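Local coordinates for putative aminooxidase (Propionibacterium acnes, PDB 2B9Y), which is probably an FAD-dependent fatty acid isomerase, built on the fold of the flavin-containing amine oxidoreductases, at residues A[32-37]-A[219-224]; A[159-164]-A[183-188]; A[312-317]-A[326-331]. All coordinates share one frame; numbering follows the deposited sequence.

How the contacts relate
The three contacts sit in different parts of one flavoprotein. Contact 1, its centre about 22 Å from that of the chain, is partly buried and lies at the edge of the parallel nucleotide-binding sheet; backbone bonds dominate it, and one glutamate reaches the FAD ribose. Contacts 2 and 3 are buried, with centres about 18 Å apart and no element in common. Contact 2 joins a helix and the residues after it to the break between two further helices, side chains donating both hydrogen bonds to backbone carbonyls. Contact 3 pairs two mixed-sheet strands, Tyr-328 reaching FAD. Contacts 1 and 2 fall on opposite sides of the chain's centre, their centres about 35 Å apart.

Contact 1. Residues A[32-37]-A[219-224]; sequences DYTILE and PAERNV. With FAD (flavin-adenine dinucleotide), chain F; BU1 (1,4-butanediol), chain K.
Backbone bonds carry most of the joint between Ile-35, Leu-36 and Glu-37 and the loop 219-224. Glu-221 is held through both its backbone N and its backbone O: the N donates to Ile-35 O at 2.8 Å, and the O accepts from Glu-37 N at 2.8 Å. A single bridge between Leu-36 and Glu-221 results. Beyond it Val-224 N gives Glu-37 O a nearly straight bond of 2.9 Å (172° at the hydrogen), and water 1 links Ile-35 N to Pro-219 O.

The apolar contacts are small. Ile-35 CG2 lies 3.9 Å from Ala-220 CB, a small side chain that probably helps the backbones come close. Leu-36 CB meets Val-224 CG1 at 4.2 Å, and Thr-34 CG2 touches the aliphatic CG of Glu-221.

The polar ends of Glu-37 and Arg-222 find their partners beyond the paired backbones. Glu-37 turns CG away from its backbone N (chi1 167°) and bends at chi2, carrying its carboxylate to the ribose of FAD, where OE1 accepts from O3B at 2.6 Å and OE2 from O2B at 2.5 Å. Thr-39 and Ala-14 N also bind this carboxylate and help fix its rotation. An acidic residue just past the end of the second strand and gripping both ribose hydroxyls is characteristic of the Rossmann-type FAD site. Arg-222 N binds a butanediol through O6, while its guanidinium reaches Asp-40 O.

Strand 33-36 is one of the two outermost strands of the parallel sheet, pairing with strand 9-12 on its other edge; the loop, which runs from helix 205-215 to strand 226-230, closes the edge described here.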
loop_
_atom_site.group_PDB
_atom_site.type_symbol
_atom_site.label_atom_id
_atom_site.label_comp_id
_atom_site.label_asym_id
_atom_site.label_seq_id
_atom_site.Cartn_x
_atom_site.Cartn_y
_atom_site.Cartn_z
ATOM N N ASP A 32 3.793 20.130 -19.427
ATOM C CA ASP A 32 2.415 20.082 -19.890
ATOM C C ASP A 32 1.697 18.800 -19.435
ATOM O O ASP A 32 1.034 18.102 -20.216
ATOM C CB ASP A 32 2.359 20.277 -21.410
ATOM C CG ASP A 32 0.953 20.612 -21.917
ATOM O OD1 ASP A 32 -0.017 20.542 -21.122
ATOM O OD2 ASP A 32 0.813 20.936 -23.122
ATOM N N TYR A 33 1.772 18.531 -18.135
ATOM C CA TYR A 33 1.059 17.394 -17.551
ATOM C C TYR A 33 -0.222 17.899 -16.866
ATOM O O TYR A 33 -0.300 19.065 -16.442
ATOM C CB TYR A 33 1.955 16.630 -16.554
ATOM C CG TYR A 33 2.303 17.464 -15.348
ATOM C CD1 TYR A 33 1.457 17.497 -14.237
ATOM C CD2 TYR A 33 3.429 18.263 -15.338
ATOM C CE1 TYR A 33 1.736 18.292 -13.137
ATOM C CE2 TYR A 33 3.722 19.064 -14.236
ATOM C CZ TYR A 33 2.863 19.067 -13.133
ATOM O OH TYR A 33 3.130 19.845 -12.046
ATOM N N THR A 34 -1.208 17.011 -16.775
ATOM C CA THR A 34 -2.449 17.267 -16.063
ATOM C C THR A 34 -2.769 16.027 -15.240
ATOM O O THR A 34 -2.723 14.911 -15.759
ATOM C CB THR A 34 -3.625 17.559 -17.030
ATOM O OG1 THR A 34 -3.259 18.622 -17.902
ATOM C CG2 THR A 34 -4.871 17.978 -16.278
ATOM N N ILE A 35 -3.058 16.229 -13.956
ATOM C CA ILE A 35 -3.490 15.143 -13.082
ATOM C C ILE A 35 -5.005 15.208 -12.945
ATOM O O ILE A 35 -5.571 16.265 -12.647
ATOM C CB ILE A 35 -2.825 15.192 -11.693
ATOM C CG1 ILE A 35 -1.297 15.159 -11.840
ATOM C CG2 ILE A 35 -3.328 14.014 -10.842
ATOM C CD1 ILE A 35 -0.495 15.713 -10.643
ATOM N N LEU A 36 -5.654 14.073 -13.186
ATOM C CA LEU A 36 -7.112 13.975 -13.152
ATOM C C LEU A 36 -7.498 13.042 -12.010
ATOM O O LEU A 36 -7.142 11.851 -12.015
ATOM C CB LEU A 36 -7.669 13.443 -14.483
ATOM C CG LEU A 36 -7.119 14.085 -15.757
ATOM C CD1 LEU A 36 -7.699 13.398 -17.030
ATOM C CD2 LEU A 36 -7.390 15.578 -15.749
ATOM N N GLU A 37 -8.216 13.611 -11.038
ATOM C CA GLU A 37 -8.607 12.951 -9.805
ATOM C C GLU A 37 -10.116 12.890 -9.787
ATOM O O GLU A 37 -10.772 13.928 -9.979
ATOM C CB GLU A 37 -8.092 13.747 -8.582
ATOM C CG GLU A 37 -8.718 13.327 -7.211
ATOM C CD GLU A 37 -8.495 11.856 -6.907
ATOM O OE1 GLU A 37 -7.387 11.344 -7.240
ATOM O OE2 GLU A 37 -9.411 11.219 -6.340
ATOM N N PRO A 219 -1.375 21.738 -10.059
ATOM C CA PRO A 219 -2.066 20.937 -9.053
ATOM C C PRO A 219 -3.189 20.146 -9.702
ATOM O O PRO A 219 -3.733 20.568 -10.723
ATOM C CB PRO A 219 -2.595 21.982 -8.074
ATOM C CG PRO A 219 -1.625 23.128 -8.205
ATOM C CD PRO A 219 -1.349 23.168 -9.695
ATOM N N ALA A 220 -3.529 19.002 -9.116
ATOM C CA ALA A 220 -4.539 18.120 -9.673
ATOM C C ALA A 220 -5.886 18.785 -9.982
ATOM O O ALA A 220 -6.396 19.614 -9.216
ATOM C CB ALA A 220 -4.763 16.930 -8.717
ATOM N N GLU A 221 -6.488 18.351 -11.079
ATOM C CA GLU A 221 -7.872 18.642 -11.352
ATOM C C GLU A 221 -8.704 17.626 -10.589
ATOM O O GLU A 221 -8.480 16.422 -10.718
ATOM C CB GLU A 221 -8.181 18.547 -12.850
ATOM C CG GLU A 221 -7.338 19.444 -13.747
ATOM C CD GLU A 221 -7.739 20.906 -13.644
ATOM O OE1 GLU A 221 -8.922 21.156 -13.292
ATOM O OE2 GLU A 221 -6.882 21.798 -13.915
ATOM N N ARG A 222 -9.667 18.107 -9.812
ATOM C CA ARG A 222 -10.486 17.243 -8.946
ATOM C C ARG A 222 -11.924 17.081 -9.440
ATOM O O ARG A 222 -12.375 17.810 -10.314
ATOM C CB ARG A 222 -10.484 17.804 -7.532
ATOM C CG ARG A 222 -9.084 18.194 -7.067
ATOM C CD ARG A 222 -9.034 18.330 -5.567
ATOM N NE ARG A 222 -7.922 19.147 -5.095
ATOM C CZ ARG A 222 -7.692 19.405 -3.813
ATOM N NH1 ARG A 222 -8.493 18.885 -2.890
ATOM N NH2 ARG A 222 -6.670 20.175 -3.438
ATOM N N ASN A 223 -12.623 16.109 -8.882
ATOM C CA ASN A 223 -13.981 15.816 -9.297
ATOM C C ASN A 223 -14.085 15.558 -10.809
ATOM O O ASN A 223 -15.054 15.965 -11.452
ATOM C CB ASN A 223 -14.926 16.967 -8.878
ATOM C CG ASN A 223 -14.814 17.300 -7.407
ATOM O OD1 ASN A 223 -15.128 16.466 -6.553
ATOM N ND2 ASN A 223 -14.310 18.499 -7.098
ATOM N N VAL A 224 -13.079 14.889 -11.372
ATOM C CA VAL A 224 -13.078 14.583 -12.795
ATOM C C VAL A 224 -13.646 13.183 -13.006
ATOM O O VAL A 224 -13.029 12.199 -12.598
ATOM C CB VAL A 224 -11.680 14.656 -13.383
ATOM C CG1 VAL A 224 -11.729 14.272 -14.870
ATOM C CG2 VAL A 224 -11.068 16.064 -13.165
HETATM P PA FAD F . -4.092 5.357 -4.101
HETATM O O1A FAD F . -3.575 5.947 -2.812
HETATM O O2A FAD F . -5.238 4.383 -3.978
HETATM O O5B FAD F . -4.566 6.600 -5.009
HETATM C C5B FAD F . -5.344 6.360 -6.157
HETATM C C4B FAD F . -5.987 7.665 -6.593
HETATM O O4B FAD F . -6.630 7.509 -7.840
HETATM C C3B FAD F . -7.042 8.155 -5.604
HETATM O O3B FAD F . -6.900 9.545 -5.397
HETATM C C2B FAD F . -8.356 7.836 -6.277
HETATM O O2B FAD F . -9.375 8.721 -5.878
HETATM C C1B FAD F . -7.952 8.007 -7.735
HETATM N N9A FAD F . -8.808 7.318 -8.706
HETATM C C8A FAD F . -9.297 6.043 -8.638
HETATM N N7A FAD F . -10.028 5.794 -9.744
HETATM C C5A FAD F . -10.026 6.896 -10.525
HETATM C C6A FAD F . -10.610 7.191 -11.748
HETATM N N6A FAD F . -11.399 6.319 -12.387
HETATM N N1A FAD F . -10.400 8.439 -12.285
HETATM C C2A FAD F . -9.631 9.378 -11.638
HETATM N N3A FAD F . -9.051 9.100 -10.429
HETATM C C4A FAD F . -9.249 7.869 -9.878
HETATM N N1 FAD F . 1.480 2.638 2.902
HETATM C C2 FAD F . 2.688 2.808 3.532
HETATM O O2 FAD F . 3.692 3.093 2.887
HETATM N N3 FAD F . 2.770 2.647 4.899
HETATM C C4 FAD F . 1.647 2.325 5.642
HETATM O O4 FAD F . 1.693 2.335 6.895
HETATM C C4X FAD F . 0.424 2.137 5.018
HETATM N N5 FAD F . -0.684 1.745 5.736
HETATM C C5X FAD F . -1.899 1.738 5.128
HETATM C C6 FAD F . -3.007 1.501 5.912
HETATM C C7 FAD F . -4.261 1.577 5.359
HETATM C C7M FAD F . -5.427 1.322 6.251
HETATM C C8 FAD F . -4.398 1.904 4.009
HETATM C C8M FAD F . -5.756 2.062 3.374
HETATM C C9 FAD F . -3.271 2.133 3.219
HETATM C C9A FAD F . -2.001 2.050 3.768
HETATM N N10 FAD F . -0.836 2.200 3.009
HETATM C C10 FAD F . 0.359 2.316 3.639
HETATM C "C1'" FAD F . -0.762 2.043 1.518
HETATM C "C2'" FAD F . -0.595 3.410 0.821
HETATM O "O2'" FAD F . -1.466 4.396 1.359
HETATM C "C3'" FAD F . -0.894 3.260 -0.675
HETATM O "O3'" FAD F . -0.124 2.195 -1.170
HETATM C "C4'" FAD F . -0.605 4.523 -1.483
HETATM O "O4'" FAD F . -1.520 5.555 -1.197
HETATM C "C5'" FAD F . -0.720 4.169 -2.944
HETATM O "O5'" FAD F . -0.717 5.336 -3.737
HETATM P P FAD F . -1.418 5.221 -5.184
HETATM O O1P FAD F . -1.378 6.585 -5.853
HETATM O O2P FAD F . -0.668 4.168 -5.947
HETATM O O3P FAD F . -2.895 4.618 -4.897
HETATM C C1 BU1 K . -6.311 23.149 -9.365
HETATM C C2 BU1 K . -7.761 22.722 -9.146
HETATM C C3 BU1 K . -8.303 22.063 -10.399
HETATM C C4 BU1 K . -9.797 21.680 -10.395
HETATM O O5 BU1 K . -6.043 23.836 -10.610
HETATM O O6 BU1 K . -10.245 21.181 -9.144
HETATM O O HOH W 1 -2.891 18.875 -13.095
#

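Contact 2. Residues A[159-164]-A[183-188]; sequences DLWINP and KYLDFV. With BU1 (1,4-butanediol), chain I; BU1 (1,4-butanediol), chain H.
Trp-161 and Leu-185 meet side against side, the indole and the leucine passing antiparallel, and Leu-185 can be followed from its root outward. Its CB lies against the five-membered ring of the indole, 3.3 Å from Trp-161 NE1. CG stands opposite the carbonyl carbon and beside the backbone N (chi1 -66°), which sets the methyls toward Pro-164, and rests over the centre of the Tyr-184 ring, 3.6 Å above its plane. Both methyls, CD1 and CD2, lie 3.7 Å from Pro-164 CG; CD2 also nears Pro-164 CB, and CD1 the backbone carbonyl of Trp-161. A branched leucine suits the angle between indole, phenol and pyrrolidine.

Both polar links end on backbone carbonyls. Trp-161 NE1 donates to Leu-185 O at 2.9 Å, within the indole plane and on a lone pair of the carbonyl; Leu-185 is the centre of an inverse gamma turn. The hydroxyl of Tyr-184 donates to Pro-164 O at 2.6 Å, the carbonyl oxygen lying at the edge of the phenol ring, near its plane. Tryptophan and tyrosine combine a large apolar surface with one donor each. At the far end of the indole, Trp-161 CH2 packs at 4.0 Å against CD1 of Phe-187, the two side chains crossing at about a right angle.

The contact ties the end of helix 158-162 to the break between helices 178-184 and 187-195, where Asp-186 is the N-cap. Helix 106-122 packs on Trp-161 and Phe-187 alike, and Phe-405 and Tyr-170 meet the ring of Tyr-184, whose side chain comes within about 6 Å of FAD, nearest atoms.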
loop_
_atom_site.group_PDB
_atom_site.type_symbol
_atom_site.label_atom_id
_atom_site.label_comp_id
_atom_site.label_asym_id
_atom_site.label_seq_id
_atom_site.Cartn_x
_atom_site.Cartn_y
_atom_site.Cartn_z
ATOM N N ASP A 159 7.127 -15.282 11.890
ATOM C CA ASP A 159 6.638 -14.623 13.110
ATOM C C ASP A 159 7.012 -13.144 13.137
ATOM O O ASP A 159 6.234 -12.327 13.605
ATOM C CB ASP A 159 7.162 -15.289 14.404
ATOM C CG ASP A 159 6.558 -16.632 14.659
ATOM O OD1 ASP A 159 6.187 -17.295 13.661
ATOM O OD2 ASP A 159 6.459 -17.018 15.862
ATOM N N LEU A 160 8.206 -12.805 12.655
ATOM C CA LEU A 160 8.615 -11.403 12.614
ATOM C C LEU A 160 7.945 -10.658 11.452
ATOM O O LEU A 160 7.513 -9.510 11.597
ATOM C CB LEU A 160 10.131 -11.283 12.482
ATOM C CG LEU A 160 10.749 -9.927 12.842
ATOM C CD1 LEU A 160 10.593 -9.645 14.391
ATOM C CD2 LEU A 160 12.225 -9.823 12.364
ATOM N N TRP A 161 7.908 -11.308 10.297
ATOM C CA TRP A 161 7.430 -10.676 9.067
ATOM C C TRP A 161 5.924 -10.481 9.055
ATOM O O TRP A 161 5.443 -9.568 8.425
ATOM C CB TRP A 161 7.875 -11.489 7.834
ATOM C CG TRP A 161 8.986 -10.854 7.077
ATOM C CD1 TRP A 161 8.863 -10.015 6.013
ATOM C CD2 TRP A 161 10.386 -10.959 7.351
ATOM N NE1 TRP A 161 10.097 -9.595 5.603
ATOM C CE2 TRP A 161 11.053 -10.165 6.404
ATOM C CE3 TRP A 161 11.139 -11.638 8.312
ATOM C CZ2 TRP A 161 12.438 -10.034 6.383
ATOM C CZ3 TRP A 161 12.511 -11.517 8.293
ATOM C CH2 TRP A 161 13.152 -10.726 7.334
ATOM N N ILE A 162 5.177 -11.348 9.738
ATOM C CA ILE A 162 3.707 -11.336 9.627
ATOM C C ILE A 162 3.090 -10.036 10.165
ATOM O O ILE A 162 2.198 -9.495 9.548
ATOM C CB ILE A 162 3.051 -12.593 10.288
ATOM C CG1 ILE A 162 1.590 -12.765 9.801
ATOM C CG2 ILE A 162 3.153 -12.524 11.782
ATOM C CD1 ILE A 162 0.904 -14.064 10.208
ATOM N N ASN A 163 3.600 -9.531 11.290
ATOM C CA ASN A 163 2.978 -8.420 12.001
ATOM C C ASN A 163 2.806 -7.136 11.182
ATOM O O ASN A 163 1.702 -6.606 11.132
ATOM C CB ASN A 163 3.722 -8.122 13.311
ATOM C CG ASN A 163 3.730 -9.317 14.269
ATOM O OD1 ASN A 163 2.723 -9.990 14.444
ATOM N ND2 ASN A 163 4.881 -9.581 14.870
ATOM N N PRO A 164 3.879 -6.652 10.516
ATOM C CA PRO A 164 3.732 -5.496 9.604
ATOM C C PRO A 164 3.234 -5.834 8.164
ATOM O O PRO A 164 3.242 -4.970 7.295
ATOM C CB PRO A 164 5.150 -4.923 9.558
ATOM C CG PRO A 164 6.020 -6.117 9.716
ATOM C CD PRO A 164 5.283 -7.111 10.574
ATOM N N LYS A 183 9.904 -7.006 -1.134
ATOM C CA LYS A 183 10.106 -5.678 -1.690
ATOM C C LYS A 183 9.638 -4.604 -0.700
ATOM O O LYS A 183 10.254 -3.538 -0.599
ATOM C CB LYS A 183 9.406 -5.543 -3.052
ATOM C CG LYS A 183 10.223 -6.196 -4.164
ATOM C CD LYS A 183 9.542 -6.179 -5.530
ATOM C CE LYS A 183 10.375 -6.991 -6.580
ATOM N NZ LYS A 183 11.776 -6.539 -6.720
ATOM N N TYR A 184 8.558 -4.885 0.025
ATOM C CA TYR A 184 8.111 -4.000 1.092
ATOM C C TYR A 184 8.965 -4.250 2.315
ATOM O O TYR A 184 9.768 -3.400 2.688
ATOM C CB TYR A 184 6.625 -4.219 1.367
ATOM C CG TYR A 184 6.109 -3.809 2.728
ATOM C CD1 TYR A 184 6.547 -2.651 3.378
ATOM C CD2 TYR A 184 5.146 -4.586 3.357
ATOM C CE1 TYR A 184 6.027 -2.310 4.643
ATOM C CE2 TYR A 184 4.638 -4.258 4.583
ATOM C CZ TYR A 184 5.062 -3.132 5.227
ATOM O OH TYR A 184 4.510 -2.868 6.466
ATOM N N LEU A 185 8.837 -5.435 2.913
ATOM C CA LEU A 185 9.650 -5.771 4.059
ATOM C C LEU A 185 10.967 -6.421 3.625
ATOM O O LEU A 185 11.216 -7.613 3.852
ATOM C CB LEU A 185 8.865 -6.628 5.055
ATOM C CG LEU A 185 7.677 -5.919 5.729
ATOM C CD1 LEU A 185 6.629 -6.942 6.205
ATOM C CD2 LEU A 185 8.178 -5.048 6.876
ATOM N N ASP A 186 11.821 -5.614 3.001
ATOM C CA ASP A 186 13.186 -6.033 2.759
ATOM C C ASP A 186 13.933 -6.028 4.111
ATOM O O ASP A 186 13.363 -5.686 5.138
ATOM C CB ASP A 186 13.870 -5.212 1.659
ATOM C CG ASP A 186 14.023 -3.739 1.995
ATOM O OD1 ASP A 186 13.714 -3.294 3.110
ATOM O OD2 ASP A 186 14.487 -3.010 1.098
ATOM N N PHE A 187 15.169 -6.483 4.145
ATOM C CA PHE A 187 15.790 -6.729 5.437
ATOM C C PHE A 187 15.936 -5.457 6.284
ATOM O O PHE A 187 15.605 -5.499 7.474
ATOM C CB PHE A 187 17.131 -7.469 5.324
ATOM C CG PHE A 187 17.492 -8.243 6.574
ATOM C CD1 PHE A 187 16.948 -9.496 6.813
ATOM C CD2 PHE A 187 18.326 -7.701 7.530
ATOM C CE1 PHE A 187 17.262 -10.218 7.940
ATOM C CE2 PHE A 187 18.655 -8.437 8.697
ATOM C CZ PHE A 187 18.123 -9.686 8.889
ATOM N N VAL A 188 16.404 -4.342 5.687
ATOM C CA VAL A 188 16.521 -3.095 6.441
ATOM C C VAL A 188 15.165 -2.601 6.908
ATOM O O VAL A 188 15.045 -2.100 8.019
ATOM C CB VAL A 188 17.263 -1.935 5.683
ATOM C CG1 VAL A 188 18.724 -2.302 5.449
ATOM C CG2 VAL A 188 16.559 -1.554 4.397
HETATM C C1 BU1 I . 23.828 -7.717 9.546
HETATM C C2 BU1 I . 22.502 -8.082 8.902
HETATM C C3 BU1 I . 22.651 -8.677 7.495
HETATM C C4 BU1 I . 21.936 -7.767 6.516
HETATM O O5 BU1 I . 24.376 -6.543 8.948
HETATM O O6 BU1 I . 21.251 -8.478 5.488
HETATM C C1 BU1 H . 10.826 -12.331 18.136
HETATM C C2 BU1 H . 9.560 -12.909 17.529
HETATM C C3 BU1 H . 8.839 -11.800 16.788
HETATM C C4 BU1 H . 7.358 -11.786 17.074
HETATM O O5 BU1 H . 11.564 -13.383 18.745
HETATM O O6 BU1 H . 6.968 -10.424 17.141
#

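Contact 3. Residues A[312-317]-A[326-331]; sequences VYYHRW and TTYLLR. With BU1 (1,4-butanediol), chain G.
The ring of Tyr-328 has a butanediol on one face, its C4 lying 3.5 Å above the ring centre, while Val-312 O and Tyr-314 CB sit at the edge. Tyr-314 takes Arg-316 CB on one face, offset toward the rim, and Thr-326 OG1 at its edge. The two tyrosines run alongside one another in the same sense, Tyr-314 CB being 3.9 Å from Tyr-328 CE2. A chi1 of 175° swings the Tyr-314 ring off its backbone N and sends the hydroxyl past the pairing to Arg-316, whose NH1 donates to it at 2.9 Å in the guanidinium plane.

These strands form a beta hairpin in the mixed sheet, 312-315 running antiparallel to 325-330. Tyr-314 N donates to Thr-326 O at 2.8 Å; the bond from Tyr-328 N to Val-312 O is weak. Tyr-313 and Thr-327 are a non-hydrogen-bonded pair whose side chains turn to the opposite sheet face, toward helix 341-354.

Beta-branched Val-312 suits an extended strand, and its CG1 packs 3.6 Å from Tyr-328 CB. On the face of Val-312, Tyr-314 and Tyr-328, Ile-61 touches both tyrosines, and Tyr-328 touches the bound FAD.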
loop_
_atom_site.group_PDB
_atom_site.type_symbol
_atom_site.label_atom_id
_atom_site.label_comp_id
_atom_site.label_asym_id
_atom_site.label_seq_id
_atom_site.Cartn_x
_atom_site.Cartn_y
_atom_site.Cartn_z
ATOM N N VAL A 312 -5.046 -5.715 14.559
ATOM C CA VAL A 312 -4.253 -4.643 15.138
ATOM C C VAL A 312 -5.222 -3.462 15.372
ATOM O O VAL A 312 -6.208 -3.317 14.646
ATOM C CB VAL A 312 -3.057 -4.227 14.182
ATOM C CG1 VAL A 312 -3.554 -3.932 12.771
ATOM C CG2 VAL A 312 -2.235 -3.038 14.723
ATOM N N TYR A 313 -4.943 -2.664 16.401
ATOM C CA TYR A 313 -5.578 -1.343 16.572
ATOM C C TYR A 313 -4.523 -0.297 16.944
ATOM O O TYR A 313 -3.546 -0.595 17.654
ATOM C CB TYR A 313 -6.726 -1.355 17.606
ATOM C CG TYR A 313 -6.341 -1.876 18.973
ATOM C CD1 TYR A 313 -5.832 -1.022 19.943
ATOM C CD2 TYR A 313 -6.479 -3.232 19.296
ATOM C CE1 TYR A 313 -5.452 -1.502 21.164
ATOM C CE2 TYR A 313 -6.112 -3.720 20.537
ATOM C CZ TYR A 313 -5.589 -2.862 21.463
ATOM O OH TYR A 313 -5.237 -3.300 22.724
ATOM N N TYR A 314 -4.756 0.923 16.459
ATOM C CA TYR A 314 -3.770 2.005 16.485
ATOM C C TYR A 314 -4.059 3.055 17.561
ATOM O O TYR A 314 -5.021 3.826 17.501
ATOM C CB TYR A 314 -3.690 2.628 15.090
ATOM C CG TYR A 314 -2.806 3.845 14.920
ATOM C CD1 TYR A 314 -1.658 4.056 15.710
ATOM C CD2 TYR A 314 -3.085 4.765 13.926
ATOM C CE1 TYR A 314 -0.846 5.189 15.510
ATOM C CE2 TYR A 314 -2.284 5.902 13.726
ATOM C CZ TYR A 314 -1.182 6.108 14.497
ATOM O OH TYR A 314 -0.422 7.222 14.255
ATOM N N HIS A 315 -3.159 3.087 18.527
ATOM C CA HIS A 315 -3.141 4.064 19.598
ATOM C C HIS A 315 -2.276 5.240 19.124
ATOM O O HIS A 315 -1.046 5.169 19.114
ATOM C CB HIS A 315 -2.581 3.384 20.836
ATOM C CG HIS A 315 -2.576 4.221 22.074
ATOM N ND1 HIS A 315 -1.415 4.665 22.664
ATOM C CD2 HIS A 315 -3.585 4.638 22.871
ATOM C CE1 HIS A 315 -1.712 5.337 23.757
ATOM N NE2 HIS A 315 -3.023 5.323 23.914
ATOM N N ARG A 316 -2.944 6.314 18.712
ATOM C CA ARG A 316 -2.284 7.446 18.058
ATOM C C ARG A 316 -2.058 8.652 18.977
ATOM O O ARG A 316 -0.987 9.214 18.978
ATOM C CB ARG A 316 -3.090 7.887 16.849
ATOM C CG ARG A 316 -2.545 9.106 16.131
ATOM C CD ARG A 316 -3.299 9.294 14.847
ATOM N NE ARG A 316 -3.007 10.526 14.114
ATOM C CZ ARG A 316 -1.925 10.762 13.372
ATOM N NH1 ARG A 316 -0.925 9.901 13.297
ATOM N NH2 ARG A 316 -1.826 11.914 12.727
ATOM N N TRP A 317 -3.084 9.037 19.729
ATOM C CA TRP A 317 -3.042 10.197 20.606
ATOM C C TRP A 317 -3.121 9.745 22.077
ATOM O O TRP A 317 -4.201 9.526 22.627
ATOM C CB TRP A 317 -4.211 11.137 20.272
ATOM C CG TRP A 317 -4.184 11.681 18.889
ATOM C CD1 TRP A 317 -5.140 11.512 17.945
ATOM C CD2 TRP A 317 -3.161 12.486 18.289
ATOM N NE1 TRP A 317 -4.789 12.164 16.797
ATOM C CE2 TRP A 317 -3.576 12.764 16.971
ATOM C CE3 TRP A 317 -1.930 13.001 18.738
ATOM C CZ2 TRP A 317 -2.819 13.543 16.081
ATOM C CZ3 TRP A 317 -1.168 13.776 17.866
ATOM C CH2 TRP A 317 -1.614 14.036 16.534
ATOM N N THR A 326 -8.230 3.545 15.679
ATOM C CA THR A 326 -8.589 2.791 14.476
ATOM C C THR A 326 -8.257 1.296 14.612
ATOM O O THR A 326 -7.199 0.927 15.145
ATOM C CB THR A 326 -7.918 3.342 13.179
ATOM O OG1 THR A 326 -6.551 3.737 13.427
ATOM C CG2 THR A 326 -8.728 4.519 12.589
ATOM N N THR A 327 -9.157 0.463 14.091
ATOM C CA THR A 327 -9.023 -0.982 14.071
ATOM C C THR A 327 -8.897 -1.443 12.612
ATOM O O THR A 327 -9.321 -0.739 11.656
ATOM C CB THR A 327 -10.254 -1.660 14.735
ATOM O OG1 THR A 327 -11.437 -1.395 13.970
ATOM C CG2 THR A 327 -10.465 -1.139 16.162
ATOM N N TYR A 328 -8.263 -2.597 12.437
ATOM C CA TYR A 328 -7.870 -3.082 11.102
ATOM C C TYR A 328 -8.190 -4.580 10.995
ATOM O O TYR A 328 -7.801 -5.370 11.860
ATOM C CB TYR A 328 -6.360 -2.861 10.871
ATOM C CG TYR A 328 -5.994 -1.438 11.008
ATOM C CD1 TYR A 328 -5.954 -0.614 9.905
ATOM C CD2 TYR A 328 -5.744 -0.880 12.270
ATOM C CE1 TYR A 328 -5.656 0.737 10.041
ATOM C CE2 TYR A 328 -5.458 0.441 12.410
ATOM C CZ TYR A 328 -5.405 1.251 11.311
ATOM O OH TYR A 328 -5.104 2.575 11.459
ATOM N N LEU A 329 -8.900 -4.941 9.934
ATOM C CA LEU A 329 -9.287 -6.325 9.683
ATOM C C LEU A 329 -9.376 -6.597 8.179
ATOM O O LEU A 329 -9.627 -5.691 7.384
ATOM C CB LEU A 329 -10.600 -6.647 10.397
ATOM C CG LEU A 329 -11.875 -5.978 9.860
ATOM C CD1 LEU A 329 -12.526 -6.774 8.686
ATOM C CD2 LEU A 329 -12.880 -5.797 11.023
ATOM N N LEU A 330 -9.158 -7.861 7.806
ATOM C CA LEU A 330 -9.303 -8.314 6.403
ATOM C C LEU A 330 -10.602 -9.105 6.207
ATOM O O LEU A 330 -11.016 -9.865 7.089
ATOM C CB LEU A 330 -8.097 -9.145 5.960
ATOM C CG LEU A 330 -6.859 -8.360 5.529
ATOM C CD1 LEU A 330 -5.576 -9.254 5.435
ATOM C CD2 LEU A 330 -7.150 -7.648 4.190
ATOM N N ARG A 331 -11.221 -8.912 5.041
ATOM C CA ARG A 331 -12.536 -9.492 4.704
ATOM C C ARG A 331 -12.453 -10.600 3.656
ATOM O O ARG A 331 -13.446 -11.247 3.368
ATOM C CB ARG A 331 -13.483 -8.390 4.185
ATOM C CG ARG A 331 -13.821 -7.282 5.239
ATOM C CD ARG A 331 -14.782 -6.217 4.707
ATOM N NE ARG A 331 -15.908 -6.859 4.028
ATOM C CZ ARG A 331 -16.616 -6.332 3.036
ATOM N NH1 ARG A 331 -16.364 -5.108 2.587
ATOM N NH2 ARG A 331 -17.606 -7.036 2.507
HETATM C C1 BU1 G . 0.047 0.072 14.248
HETATM C C2 BU1 G . -1.170 0.304 13.341
HETATM C C3 BU1 G . -1.004 -0.530 12.071
HETATM C C4 BU1 G . -2.212 -0.481 11.127
HETATM O O5 BU1 G . 0.200 0.965 15.368
HETATM O O6 BU1 G . -1.843 -0.460 9.718
HETATM O O HOH W 2 -5.824 6.064 15.791
#